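Side-chain contacts in activator of 2-hydroxyisocaproyl-CoA dehydratase (Clostridium difficile, PDB 4EHU), which transfers one electron to (R)-2-hydroxyisocaproyl-CoA dehydratase as it hydrolyses ATP, activating that enzyme in L-leucine fermentation: residues I140-V144 with S145-S149; S170-I173 with S174-E178; T191-A194 with K195-S199; P237-P240 with Q241-G244. All coordinates share one frame; numbering follows the deposited sequence. Where two conformers were deposited one is given.

Contact 1 of 4, residues I140-V144 with S145-S149. With ANP (phosphoaminophosphonic acid-adenylate ester), chain D.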
loop_
_atom_site.group_PDB
_atom_site.type_symbol
_atom_site.label_atom_id
_atom_site.label_comp_id
_atom_site.label_asym_id
_atom_site.label_seq_id
_atom_site.Cartn_x
_atom_site.Cartn_y
_atom_site.Cartn_z
ATOM N N ILE A 140 9.510 -14.554 -1.685
ATOM C CA ILE A 140 10.316 -15.546 -0.983
ATOM C C ILE A 140 10.191 -16.920 -1.647
ATOM O O ILE A 140 10.845 -17.870 -1.243
ATOM C CB ILE A 140 9.945 -15.620 0.505
ATOM C CG1 ILE A 140 8.519 -16.129 0.681
ATOM C CG2 ILE A 140 10.108 -14.245 1.164
ATOM C CD1 ILE A 140 8.156 -16.359 2.133
ATOM N N GLU A 141 9.362 -16.989 -2.683
ATOM C CA GLU A 141 9.181 -18.182 -3.502
ATOM C C GLU A 141 8.696 -19.404 -2.718
ATOM O O GLU A 141 9.263 -20.486 -2.810
ATOM C CB GLU A 141 10.464 -18.482 -4.283
ATOM C CG GLU A 141 10.871 -17.303 -5.151
ATOM C CD GLU A 141 12.102 -17.569 -5.990
ATOM O OE1 GLU A 141 12.818 -18.549 -5.702
ATOM O OE2 GLU A 141 12.347 -16.793 -6.937
ATOM N N VAL A 142 7.624 -19.221 -1.960
ATOM C CA VAL A 142 6.898 -20.349 -1.398
ATOM C C VAL A 142 5.418 -20.113 -1.628
ATOM O O VAL A 142 4.992 -18.982 -1.829
ATOM C CB VAL A 142 7.164 -20.516 0.100
ATOM C CG1 VAL A 142 8.662 -20.663 0.359
ATOM C CG2 VAL A 142 6.591 -19.355 0.862
ATOM N N ASP A 143 4.623 -21.172 -1.615
ATOM C CA ASP A 143 3.199 -20.998 -1.815
ATOM C C ASP A 143 2.597 -20.429 -0.540
ATOM O O ASP A 143 3.087 -20.697 0.566
ATOM C CB ASP A 143 2.535 -22.332 -2.153
ATOM C CG ASP A 143 3.228 -23.056 -3.291
ATOM O OD1 ASP A 143 3.899 -22.385 -4.104
ATOM O OD2 ASP A 143 3.101 -24.297 -3.368
ATOM N N VAL A 144 1.537 -19.647 -0.687
ATOM C CA VAL A 144 0.898 -19.036 0.471
ATOM C C VAL A 144 0.413 -20.118 1.435
ATOM O O VAL A 144 0.329 -19.884 2.635
ATOM C CB VAL A 144 -0.277 -18.105 0.079
ATOM C CG1 VAL A 144 0.236 -16.935 -0.734
ATOM C CG2 VAL A 144 -1.343 -18.865 -0.693
ATOM N N SER A 145 0.115 -21.300 0.909
ATOM C CA SER A 145 -0.383 -22.415 1.731
ATOM C C SER A 145 0.684 -23.015 2.648
ATOM O O SER A 145 0.350 -23.779 3.552
ATOM C CB SER A 145 -0.984 -23.514 0.851
ATOM O OG SER A 145 0.026 -24.176 0.107
ATOM N N GLU A 146 1.954 -22.700 2.394
ATOM C CA GLU A 146 3.043 -23.238 3.213
ATOM C C GLU A 146 3.511 -22.272 4.300
ATOM O O GLU A 146 4.295 -22.680 5.162
ATOM C CB GLU A 146 4.261 -23.582 2.348
ATOM C CG GLU A 146 3.977 -24.446 1.131
ATOM C CD GLU A 146 5.093 -24.364 0.095
ATOM O OE1 GLU A 146 4.793 -24.092 -1.088
ATOM O OE2 GLU A 146 6.272 -24.568 0.463
ATOM N N LEU A 147 3.081 -21.007 4.249
ATOM C CA LEU A 147 3.586 -19.995 5.187
ATOM C C LEU A 147 3.370 -20.379 6.651
ATOM O O LEU A 147 4.259 -20.199 7.472
ATOM C CB LEU A 147 2.929 -18.633 4.923
ATOM C CG LEU A 147 3.232 -18.032 3.547
ATOM C CD1 LEU A 147 2.451 -16.706 3.368
ATOM C CD2 LEU A 147 4.725 -17.788 3.359
ATOM N N GLY A 148 2.184 -20.877 6.980
ATOM C CA GLY A 148 1.849 -21.186 8.357
ATOM C C GLY A 148 2.816 -22.205 8.936
ATOM O O GLY A 148 3.349 -22.037 10.037
ATOM N N SER A 149 3.047 -23.276 8.186
ATOM C CA SER A 149 3.878 -24.372 8.667
ATOM C C SER A 149 5.335 -23.912 8.749
ATOM O O SER A 149 6.057 -24.260 9.692
ATOM C CB SER A 149 3.732 -25.580 7.739
ATOM O OG SER A 149 4.658 -26.609 8.065
HETATM P PG ANP D . -12.310 -9.775 0.088
HETATM O O1G ANP D . -13.141 -9.100 -0.996
HETATM O O2G ANP D . -13.209 -10.346 1.156
HETATM O O3G ANP D . -11.248 -8.902 0.632
HETATM P PB ANP D . -11.923 -12.656 -0.767
HETATM O O1B ANP D . -11.892 -13.193 -2.174
HETATM O O2B ANP D . -13.183 -12.956 0.047
HETATM N N3B ANP D . -11.494 -10.981 -0.820
HETATM P PA ANP D . -10.667 -14.782 0.765
HETATM O O1A ANP D . -11.190 -15.792 -0.195
HETATM O O2A ANP D . -11.294 -14.593 2.129
HETATM O O3A ANP D . -10.683 -13.326 0.051
HETATM O "O5'" ANP D . -9.086 -14.940 1.004
HETATM C "C5'" ANP D . -8.174 -14.814 -0.092
HETATM C "C4'" ANP D . -6.772 -15.166 0.395
HETATM O "O4'" ANP D . -6.622 -16.157 1.401
HETATM C "C3'" ANP D . -5.493 -14.944 -0.392
HETATM O "O3'" ANP D . -5.225 -13.544 -0.556
HETATM C "C2'" ANP D . -4.457 -15.706 0.442
HETATM O "O2'" ANP D . -3.556 -14.828 1.138
HETATM C "C1'" ANP D . -5.241 -16.530 1.464
HETATM N N9 ANP D . -5.215 -17.980 1.200
HETATM C C8 ANP D . -5.890 -18.643 0.238
HETATM N N7 ANP D . -5.670 -19.978 0.331
HETATM C C5 ANP D . -4.838 -20.159 1.387
HETATM C C6 ANP D . -4.216 -21.307 2.050
HETATM N N6 ANP D . -4.434 -22.553 1.563
HETATM N N1 ANP D . -3.429 -21.068 3.131
HETATM C C2 ANP D . -3.215 -19.836 3.614
HETATM N N3 ANP D . -3.745 -18.740 3.050
HETATM C C4 ANP D . -4.552 -18.847 1.965
HETATM O O HOH W 1 -0.211 -20.764 5.260
#
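D143 and E146 close a type I turn between helix 130-140 and helix 147-151. E146 N gives its hydrogen to D143 O at 2.9 Å, and it comes from above the carbonyl plane, 55° out of it. A second bond runs the other way, from D143 N to E146 OE1. That one is doubtful, because OE1 sits too close to the D143 carboxylate in the model. V144 O has two donors. L147 N reaches V144 O only weakly, at 3.4 Å. A water gives V144 O a proton over 2.8 Å from the water oxygen, and the same water oxygen accepts from G148 N at 3.0 Å.

I140, V142 and L147 form an apolar cluster. V142 chi1 of -56° puts CG1 anti to the carbonyl carbon and leaves CG2 between the N and the carbonyl carbon. There V142 CG2 comes within a tight 3.5 Å of L147 CD2. I140 CD1 meets L147 CD2 at 3.9 Å. I140 and L147 also rest on V186 of helix 182-204.

The turn lines the nucleotide pocket. S145 CA is 3.6 Å from ANP N1, and V144 also packs on D134, which binds ATP. Any repulsion or shared proton between D143 and E146 is as doubtful as the place of E146 OE1. By contrast, V144 O, beside the adenine, is satisfied by the water and weakly by L147 N.

Contact 2 of 4, residues S170-I173 with S174-E178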
loop_
_atom_site.group_PDB
_atom_site.type_symbol
_atom_site.label_atom_id
_atom_site.label_comp_id
_atom_site.label_asym_id
_atom_site.label_seq_id
_atom_site.Cartn_x
_atom_site.Cartn_y
_atom_site.Cartn_z
ATOM N N SER A 170 10.719 -4.429 -0.007
ATOM C CA SER A 170 12.154 -4.140 -0.079
ATOM C C SER A 170 12.917 -4.679 1.134
ATOM O O SER A 170 14.046 -5.155 0.995
ATOM C CB SER A 170 12.382 -2.645 -0.207
ATOM O OG SER A 170 11.913 -2.196 -1.463
ATOM N N GLU A 171 12.325 -4.596 2.323
ATOM C CA GLU A 171 12.999 -5.154 3.506
ATOM C C GLU A 171 13.137 -6.662 3.401
ATOM O O GLU A 171 14.154 -7.198 3.787
ATOM C CB GLU A 171 12.273 -4.812 4.824
ATOM C CG GLU A 171 12.289 -3.317 5.110
ATOM C CD GLU A 171 11.663 -2.971 6.458
ATOM O OE1 GLU A 171 12.130 -3.490 7.496
ATOM O OE2 GLU A 171 10.702 -2.181 6.470
ATOM N N VAL A 172 12.111 -7.326 2.884
ATOM C CA VAL A 172 12.116 -8.783 2.760
ATOM C C VAL A 172 13.157 -9.202 1.721
ATOM O O VAL A 172 13.899 -10.151 1.928
ATOM C CB VAL A 172 10.706 -9.318 2.404
ATOM C CG1 VAL A 172 10.752 -10.774 1.961
ATOM C CG2 VAL A 172 9.773 -9.165 3.596
ATOM N N ILE A 173 13.228 -8.472 0.618
ATOM C CA ILE A 173 14.286 -8.705 -0.364
ATOM C C ILE A 173 15.662 -8.588 0.284
ATOM O O ILE A 173 16.542 -9.403 0.029
ATOM C CB ILE A 173 14.151 -7.749 -1.554
ATOM C CG1 ILE A 173 12.911 -8.131 -2.351
ATOM C CG2 ILE A 173 15.405 -7.794 -2.453
ATOM C CD1 ILE A 173 12.565 -7.156 -3.464
ATOM N N SER A 174 15.844 -7.595 1.146
ATOM C CA SER A 174 17.125 -7.408 1.809
ATOM C C SER A 174 17.429 -8.548 2.764
ATOM O O SER A 174 18.575 -8.985 2.877
ATOM C CB SER A 174 17.157 -6.083 2.558
ATOM O OG SER A 174 17.193 -5.019 1.634
ATOM N N HIS A 175 16.403 -9.017 3.463
ATOM C CA HIS A 175 16.572 -10.143 4.366
ATOM C C HIS A 175 16.980 -11.392 3.601
ATOM O O HIS A 175 17.823 -12.157 4.063
ATOM C CB HIS A 175 15.295 -10.406 5.154
ATOM C CG HIS A 175 15.036 -9.426 6.257
ATOM N ND1 HIS A 175 15.966 -9.129 7.231
ATOM C CD2 HIS A 175 13.919 -8.729 6.577
ATOM C CE1 HIS A 175 15.443 -8.270 8.089
ATOM N NE2 HIS A 175 14.202 -8.006 7.712
ATOM N N LEU A 176 16.387 -11.607 2.436
ATOM C CA LEU A 176 16.711 -12.785 1.634
ATOM C C LEU A 176 18.159 -12.695 1.145
ATOM O O LEU A 176 18.890 -13.687 1.157
ATOM C CB LEU A 176 15.758 -12.929 0.448
ATOM C CG LEU A 176 14.270 -13.204 0.714
ATOM C CD1 LEU A 176 13.432 -12.892 -0.515
ATOM C CD2 LEU A 176 14.031 -14.653 1.151
ATOM N N SER A 177 18.589 -11.507 0.733
ATOM C CA SER A 177 19.969 -11.349 0.271
ATOM C C SER A 177 20.940 -11.497 1.440
ATOM O O SER A 177 22.079 -11.945 1.272
ATOM C CB SER A 177 20.158 -9.997 -0.430
ATOM O OG SER A 177 20.243 -8.938 0.506
ATOM N N GLU A 178 20.493 -11.148 2.638
ATOM C CA GLU A 178 21.337 -11.301 3.820
ATOM C C GLU A 178 21.285 -12.715 4.402
ATOM O O GLU A 178 21.857 -12.973 5.459
ATOM C CB GLU A 178 20.945 -10.275 4.876
ATOM C CG GLU A 178 21.351 -8.860 4.482
ATOM C CD GLU A 178 20.711 -7.798 5.345
ATOM O OE1 GLU A 178 20.205 -8.132 6.437
ATOM O OE2 GLU A 178 20.709 -6.622 4.920
HETATM O O HOH W 2 15.897 -4.346 -0.917
#
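S170 and S174 lie one turn apart on the alpha-helix 165-177, and the contact is regular i to i+4 bonding near its C-terminal end. S170 O accepts from S174 N at 3.0 Å, and a water bridges the same oxygen to S174 OG. S170 OG is used elsewhere: it is bonded to R131 of the second subunit, so this turn reaches the dimer interface.

E171 O takes H175 N. The H175 ring lies obliquely beside that carbonyl, with H175 CD2 3.2 Å from E171 O. The two polar ends do not meet. E171 holds S162 OG and S161 N, while H175 NE2 is bonded to S159 O, so both clasp the chain before the helix.

V172 is buried. V172 CG1 meets L176 CD1 at 4.2 Å, and V172 O accepts from L176 N at 2.9 Å. Both side chains pack on I140 and I185 of two neighbouring helices.

I173 O receives S177 N, and the I173 side chain rests on I139. The S177 hydroxyl is swung between its own N and carbonyl carbon (chi1 77°), back over the helix. There S177 OG gives its proton to S174 O at 2.9 Å, on the face of that carbonyl also used by E178 N.

Contact 3 of 4, residues T191-A194 with K195-S199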
loop_
_atom_site.group_PDB
_atom_site.type_symbol
_atom_site.label_atom_id
_atom_site.label_comp_id
_atom_site.label_asym_id
_atom_site.label_seq_id
_atom_site.Cartn_x
_atom_site.Cartn_y
_atom_site.Cartn_z
ATOM N N THR A 191 3.807 -11.191 11.509
ATOM C CA THR A 191 3.666 -10.211 12.554
ATOM C C THR A 191 3.230 -8.868 11.944
ATOM O O THR A 191 2.397 -8.195 12.510
ATOM C CB THR A 191 4.975 -10.072 13.331
ATOM O OG1 THR A 191 5.139 -11.262 14.106
ATOM C CG2 THR A 191 4.932 -8.833 14.255
ATOM N N SER A 192 3.755 -8.518 10.778
ATOM C CA SER A 192 3.294 -7.298 10.089
ATOM C C SER A 192 1.779 -7.285 9.895
ATOM O O SER A 192 1.107 -6.305 10.218
ATOM C CB SER A 192 3.979 -7.173 8.735
ATOM O OG SER A 192 5.345 -6.860 8.913
ATOM N N VAL A 193 1.232 -8.381 9.381
ATOM C CA VAL A 193 -0.201 -8.432 9.097
ATOM C C VAL A 193 -0.950 -8.357 10.419
ATOM O O VAL A 193 -1.906 -7.592 10.566
ATOM C CB VAL A 193 -0.555 -9.722 8.363
ATOM C CG1 VAL A 193 -2.099 -9.941 8.330
ATOM C CG2 VAL A 193 0.053 -9.685 6.963
ATOM N N ALA A 194 -0.481 -9.134 11.396
ATOM C CA ALA A 194 -1.180 -9.244 12.661
ATOM C C ALA A 194 -1.192 -7.926 13.412
ATOM O O ALA A 194 -2.186 -7.594 14.049
ATOM C CB ALA A 194 -0.551 -10.382 13.531
ATOM N N LYS A 195 -0.104 -7.167 13.345
ATOM C CA LYS A 195 -0.084 -5.857 13.991
ATOM C C LYS A 195 -1.111 -4.931 13.372
ATOM O O LYS A 195 -1.790 -4.199 14.073
ATOM C CB LYS A 195 1.303 -5.223 13.904
ATOM C CG LYS A 195 2.241 -5.877 14.914
ATOM C CD LYS A 195 3.552 -5.146 15.069
ATOM C CE LYS A 195 4.379 -5.762 16.216
ATOM N NZ LYS A 195 3.667 -5.766 17.538
ATOM N N ARG A 196 -1.240 -4.981 12.057
ATOM C CA ARG A 196 -2.158 -4.061 11.395
ATOM C C ARG A 196 -3.628 -4.401 11.655
ATOM O O ARG A 196 -4.459 -3.495 11.832
ATOM C CB ARG A 196 -1.874 -4.018 9.903
ATOM C CG ARG A 196 -2.797 -3.106 9.166
ATOM C CD ARG A 196 -2.226 -2.716 7.831
ATOM N NE ARG A 196 -3.274 -2.079 7.042
ATOM C CZ ARG A 196 -3.672 -0.828 7.222
ATOM N NH1 ARG A 196 -3.104 -0.073 8.156
ATOM N NH2 ARG A 196 -4.651 -0.328 6.477
ATOM N N VAL A 197 -3.959 -5.689 11.676
ATOM C CA VAL A 197 -5.344 -6.099 11.918
ATOM C C VAL A 197 -5.634 -6.037 13.412
ATOM O O VAL A 197 -6.714 -5.615 13.811
ATOM C CB VAL A 197 -5.597 -7.478 11.349
ATOM C CG1 VAL A 197 -7.050 -7.926 11.614
ATOM C CG2 VAL A 197 -5.332 -7.445 9.836
ATOM N N SER A 198 -4.651 -6.371 14.252
ATOM C CA SER A 198 -4.898 -6.301 15.696
ATOM C C SER A 198 -5.193 -4.882 16.171
ATOM O O SER A 198 -5.907 -4.708 17.148
ATOM C CB SER A 198 -3.744 -6.900 16.519
ATOM O OG SER A 198 -2.571 -6.152 16.369
ATOM N N SER A 199 -4.659 -3.869 15.487
ATOM C CA SER A 199 -4.942 -2.495 15.857
ATOM C C SER A 199 -6.446 -2.224 15.685
ATOM O O SER A 199 -7.055 -1.522 16.497
ATOM C CB SER A 199 -4.130 -1.527 15.001
ATOM O OG SER A 199 -4.522 -0.184 15.235
#
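K195 lies back along T191, one turn earlier on helix 182-204, and the two side chains point the same way. K195 CB is 3.5 Å from T191 O. CG is set beside its own backbone N (K195 chi1 -76°), and from there K195 CG comes within 3.3 Å of the same T191 O. K195 CD passes T191 CG2 at 4.0 Å, and K195 CE rests on that methyl at 3.7 Å. The chain bends at its last torsion, and NZ ends in a salt bridge with E229 of helix 220-230. The T191 hydroxyl has other partners, R228 and E157 among them.

The backbone beneath is alpha-helical. K195 N bonds T191 O at 2.8 Å, nearly straight on the carbonyl. A194 O accepts from S198 N, and S198 OG lies 2.8 Å from that A194 O, though its proton may go to K195 O instead. V193 CG1 and V197 CG2 are 4.4 Å apart. Both valines are buried, V197 on strand 96-100 and V193 on helices 130-140 and 220-230.

R196 runs out extended. The contact thus divides its charges: K195 pairs with helix 220-230, while R196, in the conformer given, bonds A127 O and touches C125, consistent with helping to hold the loop that bears this cluster ligand.

Contact 4 of 4, residues P237-P240 with Q241-G244. With ANP (phosphoaminophosphonic acid-adenylate ester), chain D.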
loop_
_atom_site.group_PDB
_atom_site.type_symbol
_atom_site.label_atom_id
_atom_site.label_comp_id
_atom_site.label_asym_id
_atom_site.label_seq_id
_atom_site.Cartn_x
_atom_site.Cartn_y
_atom_site.Cartn_z
ATOM N N PRO A 237 -12.929 -21.719 12.423
ATOM C CA PRO A 237 -13.780 -22.825 11.955
ATOM C C PRO A 237 -12.978 -23.798 11.118
ATOM O O PRO A 237 -11.868 -23.470 10.709
ATOM C CB PRO A 237 -14.820 -22.130 11.063
ATOM C CG PRO A 237 -14.704 -20.661 11.369
ATOM C CD PRO A 237 -13.307 -20.421 11.836
ATOM N N ASP A 238 -13.518 -25.001 10.883
ATOM C CA ASP A 238 -12.850 -25.937 10.009
ATOM C C ASP A 238 -12.767 -25.383 8.593
ATOM O O ASP A 238 -11.866 -25.740 7.839
ATOM C CB ASP A 238 -13.589 -27.287 10.008
ATOM C CG ASP A 238 -13.508 -27.992 11.358
ATOM O OD1 ASP A 238 -12.499 -27.799 12.073
ATOM O OD2 ASP A 238 -14.450 -28.735 11.704
ATOM N N ILE A 239 -13.711 -24.511 8.244
ATOM C CA ILE A 239 -13.837 -23.993 6.872
ATOM C C ILE A 239 -13.846 -22.460 6.832
ATOM O O ILE A 239 -14.794 -21.845 6.358
ATOM C CB ILE A 239 -15.142 -24.498 6.209
ATOM C CG1 ILE A 239 -16.342 -24.273 7.142
ATOM C CG2 ILE A 239 -15.029 -25.987 5.884
ATOM C CD1 ILE A 239 -17.727 -24.427 6.444
ATOM N N PRO A 240 -12.776 -21.828 7.325
ATOM C CA PRO A 240 -12.819 -20.370 7.529
ATOM C C PRO A 240 -13.061 -19.551 6.269
ATOM O O PRO A 240 -13.687 -18.502 6.340
ATOM C CB PRO A 240 -11.414 -20.045 8.072
ATOM C CG PRO A 240 -10.563 -21.194 7.565
ATOM C CD PRO A 240 -11.448 -22.399 7.634
ATOM N N GLN A 241 -12.580 -20.016 5.126
ATOM C CA GLN A 241 -12.734 -19.257 3.881
ATOM C C GLN A 241 -14.172 -19.318 3.340
ATOM O O GLN A 241 -14.546 -18.545 2.467
ATOM C CB GLN A 241 -11.765 -19.790 2.822
ATOM C CG GLN A 241 -11.648 -18.895 1.598
ATOM C CD GLN A 241 -10.523 -19.328 0.691
ATOM O OE1 GLN A 241 -9.999 -20.446 0.813
ATOM N NE2 GLN A 241 -10.126 -18.442 -0.219
ATOM N N LEU A 242 -14.968 -20.225 3.893
ATOM C CA LEU A 242 -16.305 -20.508 3.378
ATOM C C LEU A 242 -17.454 -19.970 4.229
ATOM O O LEU A 242 -18.624 -20.249 3.915
ATOM C CB LEU A 242 -16.468 -22.026 3.249
ATOM C CG LEU A 242 -15.744 -22.659 2.057
ATOM C CD1 LEU A 242 -15.505 -24.141 2.303
ATOM C CD2 LEU A 242 -16.521 -22.433 0.755
ATOM N N THR A 243 -17.161 -19.222 5.291
ATOM C CA THR A 243 -18.238 -18.816 6.197
ATOM C C THR A 243 -19.211 -17.840 5.547
ATOM O O THR A 243 -20.398 -17.799 5.915
ATOM C CB THR A 243 -17.706 -18.192 7.494
ATOM O OG1 THR A 243 -16.719 -17.210 7.186
ATOM C CG2 THR A 243 -17.048 -19.281 8.380
ATOM N N GLY A 244 -18.712 -17.070 4.586
ATOM C CA GLY A 244 -19.565 -16.117 3.877
ATOM C C GLY A 244 -20.553 -16.880 3.003
ATOM O O GLY A 244 -21.748 -16.559 2.943
HETATM P PG ANP D . -12.310 -9.775 0.088
HETATM O O1G ANP D . -13.141 -9.100 -0.996
HETATM O O2G ANP D . -13.209 -10.346 1.156
HETATM O O3G ANP D . -11.248 -8.902 0.632
HETATM P PB ANP D . -11.923 -12.656 -0.767
HETATM O O1B ANP D . -11.892 -13.193 -2.174
HETATM O O2B ANP D . -13.183 -12.956 0.047
HETATM N N3B ANP D . -11.494 -10.981 -0.820
HETATM P PA ANP D . -10.667 -14.782 0.765
HETATM O O1A ANP D . -11.190 -15.792 -0.195
HETATM O O2A ANP D . -11.294 -14.593 2.129
HETATM O O3A ANP D . -10.683 -13.326 0.051
HETATM O "O5'" ANP D . -9.086 -14.940 1.004
HETATM C "C5'" ANP D . -8.174 -14.814 -0.092
HETATM C "C4'" ANP D . -6.772 -15.166 0.395
HETATM O "O4'" ANP D . -6.622 -16.157 1.401
HETATM C "C3'" ANP D . -5.493 -14.944 -0.392
HETATM O "O3'" ANP D . -5.225 -13.544 -0.556
HETATM C "C2'" ANP D . -4.457 -15.706 0.442
HETATM O "O2'" ANP D . -3.556 -14.828 1.138
HETATM C "C1'" ANP D . -5.241 -16.530 1.464
HETATM N N9 ANP D . -5.215 -17.980 1.200
HETATM C C8 ANP D . -5.890 -18.643 0.238
HETATM N N7 ANP D . -5.670 -19.978 0.331
HETATM C C5 ANP D . -4.838 -20.159 1.387
HETATM C C6 ANP D . -4.216 -21.307 2.050
HETATM N N6 ANP D . -4.434 -22.553 1.563
HETATM N N1 ANP D . -3.429 -21.068 3.131
HETATM C C2 ANP D . -3.215 -19.836 3.614
HETATM N N3 ANP D . -3.745 -18.740 3.050
HETATM C C4 ANP D . -4.552 -18.847 1.965
#
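This is a local turn leading into helix 243-261, next to the nucleotide in the actin-like fold, and its main partners are I239 and L242. L242 N gives its hydrogen to I239 O at 3.0 Å. The donor stands above the carbonyl plane, 46° out of it. P240 and Q241 are the middle residues of this type I turn. The I239 and L242 side chains cross at about a right angle, with I239 CB 3.9 Å from L242 CD1. P237 CG touches T243 CG2 at 4.0 Å, also crosswise. The main partner of the T243 hydroxyl is H83 ND1.

Q241 binds the nucleotide. Its CG lies opposite the backbone N (Q241 chi1 -168°), and the extended chain carries the amide out to the alpha-phosphate. Q241 NE2 bonds ANP O1A at 2.9 Å in an almost straight line, 170° at the hydrogen. R218 holds Q241 OE1, which fixes which way round the amide sits.

The turn lies between the two sheets. I239, Q241 and L242 lean on strand 23-30, with K14 of strand 13-19 beside the last two. On strand 210-213, P237 packs on V211 and T243 on V213.

How the contacts relate
All four contacts are local. Contacts 3 and 4 are mostly buried; contacts 1 and 2 lie at the surface. Contacts 2 and 3 are regular turns of successive helices, 165-177 and 182-204. Contacts 1 and 4 are turns that lead into helices, and both touch ANP, one at the adenine and one at the alpha-phosphate, with centres about 20 Å apart. Contacts 1 and 2 meet directly through I140, whose CG2 packs on V172 and L176. Chemistry follows position. Contacts 2 and 3 rest on helix backbone bonds and turn polar ends to other parts. Contact 4 is a buried turn with an amide on phosphate. Contact 1 combines a backbone turn, a water bridge and doubtfully placed carboxylates.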